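Local atomic coordinates of F1 capsule-anchoring protein (Yersinia pestis, PDB entry 2XET), a protein that probably takes part, as the usher's C-terminal domain, in assembling F1 capsular antigen subunits at the bacterial outer membrane. Residues L6-S11 against I51-G56; G2-H7 against S65-P70. One frame throughout, in Å; residues are numbered along the deposited sequence.

Contact 1: residues L6-S11 against I51-G56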
# COMPACT_ATOMS: atom_id res chain seq x y z
N LEU A 6 -2.74 5.87 -2.15
CA LEU A 6 -1.62 5.14 -2.73
C LEU A 6 -2.04 4.25 -3.90
O LEU A 6 -2.86 3.34 -3.74
CB LEU A 6 -0.96 4.28 -1.65
CG LEU A 6 0.31 3.52 -2.04
CD1 LEU A 6 1.43 4.49 -2.40
CD2 LEU A 6 0.71 2.59 -0.89
N HIS A 7 -1.53 4.57 -5.10
CA HIS A 7 -1.83 3.78 -6.27
C HIS A 7 -0.79 2.69 -6.40
O HIS A 7 0.39 2.99 -6.55
CB HIS A 7 -1.83 4.65 -7.55
CG HIS A 7 -2.29 3.93 -8.78
ND1 HIS A 7 -1.94 4.34 -10.05
CD2 HIS A 7 -3.09 2.85 -8.94
CE1 HIS A 7 -2.49 3.53 -10.94
NE2 HIS A 7 -3.19 2.61 -10.29
N LEU A 8 -1.24 1.44 -6.32
CA LEU A 8 -0.34 0.29 -6.37
C LEU A 8 -0.40 -0.38 -7.72
O LEU A 8 -1.47 -0.50 -8.29
CB LEU A 8 -0.74 -0.72 -5.27
CG LEU A 8 -0.52 -0.27 -3.83
CD1 LEU A 8 -1.39 -1.13 -2.90
CD2 LEU A 8 0.96 -0.36 -3.43
N LYS A 9 0.74 -0.84 -8.23
CA LYS A 9 0.74 -1.70 -9.42
C LYS A 9 1.75 -2.81 -9.16
O LYS A 9 2.80 -2.54 -8.56
CB LYS A 9 1.10 -0.90 -10.69
CG LYS A 9 0.91 -1.69 -11.99
CD LYS A 9 1.04 -0.83 -13.25
CE LYS A 9 2.34 -0.01 -13.23
NZ LYS A 9 2.67 0.66 -14.51
N ARG A 10 1.44 -4.04 -9.57
CA ARG A 10 2.35 -5.15 -9.36
C ARG A 10 3.61 -4.98 -10.23
O ARG A 10 3.56 -4.30 -11.27
CB ARG A 10 1.68 -6.48 -9.72
CG ARG A 10 0.58 -6.90 -8.72
CD ARG A 10 -0.44 -7.81 -9.40
NE ARG A 10 0.16 -8.93 -10.13
CZ ARG A 10 -0.20 -10.21 -9.98
NH1 ARG A 10 -1.15 -10.56 -9.13
NH2 ARG A 10 0.39 -11.15 -10.70
N SER A 11 4.71 -5.63 -9.83
CA SER A 11 5.96 -5.59 -10.61
C SER A 11 5.82 -6.21 -12.03
O SER A 11 6.64 -5.90 -12.93
CB SER A 11 7.12 -6.22 -9.83
OG SER A 11 6.74 -7.46 -9.26
N ILE A 51 4.84 -1.96 3.53
CA ILE A 51 3.54 -2.67 3.55
C ILE A 51 3.56 -4.00 2.81
O ILE A 51 4.41 -4.24 1.93
CB ILE A 51 2.39 -1.77 2.99
CG1 ILE A 51 2.64 -1.40 1.52
CG2 ILE A 51 2.18 -0.52 3.89
CD1 ILE A 51 1.48 -0.66 0.83
N LEU A 52 2.66 -4.89 3.23
CA LEU A 52 2.37 -6.14 2.56
C LEU A 52 0.96 -6.02 2.00
O LEU A 52 0.06 -5.52 2.68
CB LEU A 52 2.40 -7.30 3.55
CG LEU A 52 2.15 -8.71 2.99
CD1 LEU A 52 3.23 -9.17 1.99
CD2 LEU A 52 1.99 -9.73 4.13
N VAL A 53 0.79 -6.48 0.76
CA VAL A 53 -0.48 -6.45 0.08
C VAL A 53 -0.76 -7.90 -0.31
O VAL A 53 0.08 -8.54 -0.95
CB VAL A 53 -0.43 -5.49 -1.12
CG1 VAL A 53 -1.78 -5.41 -1.81
CG2 VAL A 53 0.03 -4.09 -0.65
N LYS A 54 -1.90 -8.44 0.13
CA LYS A 54 -2.11 -9.89 0.06
C LYS A 54 -3.51 -10.27 -0.44
O LYS A 54 -4.49 -9.66 -0.00
CB LYS A 54 -1.84 -10.52 1.44
CG LYS A 54 -1.76 -12.06 1.46
CD LYS A 54 -1.40 -12.56 2.85
CE LYS A 54 -1.39 -14.09 2.91
NZ LYS A 54 -1.10 -14.53 4.31
N TRP A 55 -3.57 -11.22 -1.37
CA TRP A 55 -4.86 -11.75 -1.88
C TRP A 55 -4.91 -13.29 -1.89
O TRP A 55 -5.87 -13.88 -2.39
CB TRP A 55 -5.18 -11.21 -3.29
CG TRP A 55 -4.05 -11.41 -4.25
CD1 TRP A 55 -3.90 -12.44 -5.14
CD2 TRP A 55 -2.91 -10.55 -4.43
NE1 TRP A 55 -2.72 -12.30 -5.83
CE2 TRP A 55 -2.10 -11.14 -5.44
CE3 TRP A 55 -2.48 -9.34 -3.85
CZ2 TRP A 55 -0.87 -10.58 -5.85
CZ3 TRP A 55 -1.27 -8.77 -4.28
CH2 TRP A 55 -0.48 -9.40 -5.26
N GLY A 56 -3.88 -13.92 -1.33
CA GLY A 56 -3.87 -15.38 -1.17
C GLY A 56 -2.66 -15.87 -0.41
O GLY A 56 -1.77 -15.10 -0.04

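Contact 2: residues G2-H7 against S65-P70. With SO4 (sulfate ion), chain D.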
# COMPACT_ATOMS: atom_id res chain seq x y z
N GLY A 2 0.65 11.01 8.73
CA GLY A 2 0.53 11.15 7.29
C GLY A 2 -0.67 10.42 6.71
O GLY A 2 -0.94 9.29 7.07
N ARG A 3 -1.37 11.09 5.79
CA ARG A 3 -2.47 10.46 5.09
C ARG A 3 -2.25 10.56 3.59
O ARG A 3 -1.75 11.59 3.07
CB ARG A 3 -3.82 11.04 5.53
CG ARG A 3 -4.06 12.46 5.14
CD ARG A 3 -5.10 13.20 6.02
NE ARG A 3 -4.58 13.53 7.35
CZ ARG A 3 -3.81 14.58 7.66
NH1 ARG A 3 -3.38 15.46 6.74
NH2 ARG A 3 -3.42 14.76 8.92
N LEU A 4 -2.62 9.50 2.88
CA LEU A 4 -2.37 9.44 1.45
C LEU A 4 -3.26 8.46 0.71
O LEU A 4 -3.71 7.47 1.30
CB LEU A 4 -0.91 9.09 1.18
CG LEU A 4 -0.59 7.60 1.11
CD1 LEU A 4 0.65 7.41 0.24
CD2 LEU A 4 -0.37 7.11 2.51
N PHE A 5 -3.47 8.77 -0.57
CA PHE A 5 -4.02 7.86 -1.56
C PHE A 5 -2.79 7.20 -2.19
O PHE A 5 -1.90 7.92 -2.70
CB PHE A 5 -4.76 8.63 -2.66
CG PHE A 5 -6.03 9.31 -2.18
CD1 PHE A 5 -7.25 8.64 -2.22
CD2 PHE A 5 -5.99 10.61 -1.69
CE1 PHE A 5 -8.42 9.26 -1.77
CE2 PHE A 5 -7.15 11.24 -1.22
CZ PHE A 5 -8.36 10.56 -1.27
N LEU A 6 -2.74 5.87 -2.15
CA LEU A 6 -1.62 5.14 -2.73
C LEU A 6 -2.04 4.25 -3.90
O LEU A 6 -2.86 3.34 -3.74
CB LEU A 6 -0.96 4.28 -1.65
CG LEU A 6 0.31 3.52 -2.04
CD1 LEU A 6 1.43 4.49 -2.40
CD2 LEU A 6 0.71 2.59 -0.89
N HIS A 7 -1.53 4.57 -5.10
CA HIS A 7 -1.83 3.78 -6.27
C HIS A 7 -0.79 2.69 -6.40
O HIS A 7 0.39 2.99 -6.55
CB HIS A 7 -1.83 4.65 -7.55
CG HIS A 7 -2.29 3.93 -8.78
ND1 HIS A 7 -1.94 4.34 -10.05
CD2 HIS A 7 -3.09 2.85 -8.94
CE1 HIS A 7 -2.49 3.53 -10.94
NE2 HIS A 7 -3.19 2.61 -10.29
N SER A 65 5.68 -3.32 -0.71
CA SER A 65 5.93 -1.94 -1.15
C SER A 65 6.54 -1.08 -0.03
O SER A 65 6.19 -1.23 1.14
CB SER A 65 4.60 -1.28 -1.57
OG SER A 65 4.07 -1.85 -2.76
N ASN A 66 7.42 -0.15 -0.41
CA ASN A 66 7.80 0.93 0.52
C ASN A 66 6.90 2.15 0.31
O ASN A 66 6.48 2.46 -0.82
CB ASN A 66 9.26 1.35 0.31
CG ASN A 66 10.24 0.21 0.60
OD1 ASN A 66 10.06 -0.57 1.54
ND2 ASN A 66 11.29 0.12 -0.21
N VAL A 67 6.56 2.82 1.41
CA VAL A 67 5.69 4.01 1.36
C VAL A 67 6.45 5.18 2.00
O VAL A 67 6.62 5.23 3.22
CB VAL A 67 4.33 3.77 2.09
CG1 VAL A 67 3.39 4.96 1.88
CG2 VAL A 67 3.64 2.49 1.57
N VAL A 68 6.92 6.09 1.15
CA VAL A 68 7.75 7.23 1.58
C VAL A 68 6.97 8.52 1.32
O VAL A 68 6.62 8.81 0.19
CB VAL A 68 9.11 7.26 0.83
CG1 VAL A 68 9.96 8.47 1.27
CG2 VAL A 68 9.88 5.95 1.06
N LEU A 69 6.66 9.24 2.40
CA LEU A 69 5.91 10.48 2.32
C LEU A 69 6.87 11.65 2.24
O LEU A 69 7.97 11.59 2.81
CB LEU A 69 5.06 10.68 3.58
CG LEU A 69 3.99 9.62 3.86
CD1 LEU A 69 3.28 9.96 5.16
CD2 LEU A 69 3.00 9.52 2.72
N PRO A 70 6.46 12.72 1.54
CA PRO A 70 7.21 13.97 1.60
C PRO A 70 7.37 14.47 3.05
O PRO A 70 6.62 14.07 3.92
CB PRO A 70 6.35 14.94 0.77
CG PRO A 70 5.64 14.04 -0.22
CD PRO A 70 5.31 12.82 0.61
S SO4 D . -3.82 11.36 10.55
O1 SO4 D . -4.97 11.74 9.73
O2 SO4 D . -2.87 10.64 9.73
O3 SO4 D . -3.23 12.59 11.08
O4 SO4 D . -4.31 10.52 11.65

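Contact 1: residues L6-S11 against I51-G56
Leu8 and Val53 mark the closest point of two strands that face each other across the protein interior, their CA atoms 9.3 Å apart. The axes of 6-10 and 51-54 come within 10.7 Å and run at 63°, a spacing filled by side chains with no hydrogen bond between the segments. Such face-to-face packing is the pattern of a beta-sandwich core, consistent with the transthyretin-clan family. Leu6 CD2 meets Ile51 CD1 tip to tip at 3.8 Å, and Leu8 divides its two methyls: CD1 reaches Val53 CG2 at 4.0 Å, while CD2 lies 4.3 Å from Ile51 CD1. Ile51 turns CG1 between its backbone N and carbonyl carbon (chi1 63°), which sends CD1 toward the opposite strand, within reach of a methyl of each leucine. Branched aliphatic residues suit this place, since they fill the gap between the strands by hydrocarbon contact. Toward the margin the chemistry changes. Arg10, its chain bent at chi3, brings NH1 obliquely to the benzo ring of Trp55, 3.3 Å from CZ2, the guanidinium and indole planes 26° apart. Its NH2 forms a salt bridge with Asp12, so the charge is met two residues on. Strands 62-68, 79-87 and 21-24 surround the contact: Ser65 touches both Leu8 and Ile51, Cys85 lies against Val53, and Val22 and Ile24 pack on Ile51.

Contact 2: residues G2-H7 against S65-P70
Arg3 grips a sulfate ion with two nitrogens: NE gives a nearly straight hydrogen bond to sulfate O1 (3.0 Å, 169°), and NH2 donates to sulfate O3 at 3.1 Å. A weak third bond from NH2 also reaches O1, which lies at the guanidinium edge, in its plane. The bend at chi3 (74°) turns the guanidinium to this work, and its remaining nitrogen, NH1, is held by the carbonyls of Ile75 and Gly77. Gly1 N and Gly44 N bind the same ion. Arg3 points away from strand 62-68; the residues that touch that strand and its following loop are Gly2, Leu4 and Leu6. Gly2, with no side chain, lets Leu69 CD1 lie directly against its CA at 3.7 Å, and Leu69 CD2 comes to 4.0 Å from Leu4 CD1. That same Leu4 methyl crosses to Val67 CG1, also at 4.0 Å. The other Val67 methyl, CG2, takes Leu6 CD2 at 3.8 Å. Leucine and valine suit the place because branched methyls let one side chain meet two partners. The contact thus separates its chemistry: hydrocarbon alone joins the segments inside, whereas the charge turns outward near the N-terminal end of the strand, to an ion probably taken from the crystallisation liquor.

Overall arrangement
Contacts 1 and 2 both start from strand 2-10, sharing Leu6 and His7, and their centres lie 12 Å apart. Its inward leucines meet two strands that are antiparallel neighbours, 48-54 in contact 1 and 62-68 in contact 2, so the two interfaces form a continuous, largely apolar interior in a beta-sandwich-like domain of the transthyretin clan. They join directly where Ile51 N lies 2.9 Å from Ser65 O, probably a hydrogen bond between the neighbours, and where Ile51 CD1 packs 3.9 Å from Val67 CG2. Leu8 CD2 also comes to 3.5 Å from Ser65 OG. Charged side chains lie toward both ends of strand 2-10: Arg3 with its sulfate near Gly2, and Arg10, beside the Trp55 indole, at the other.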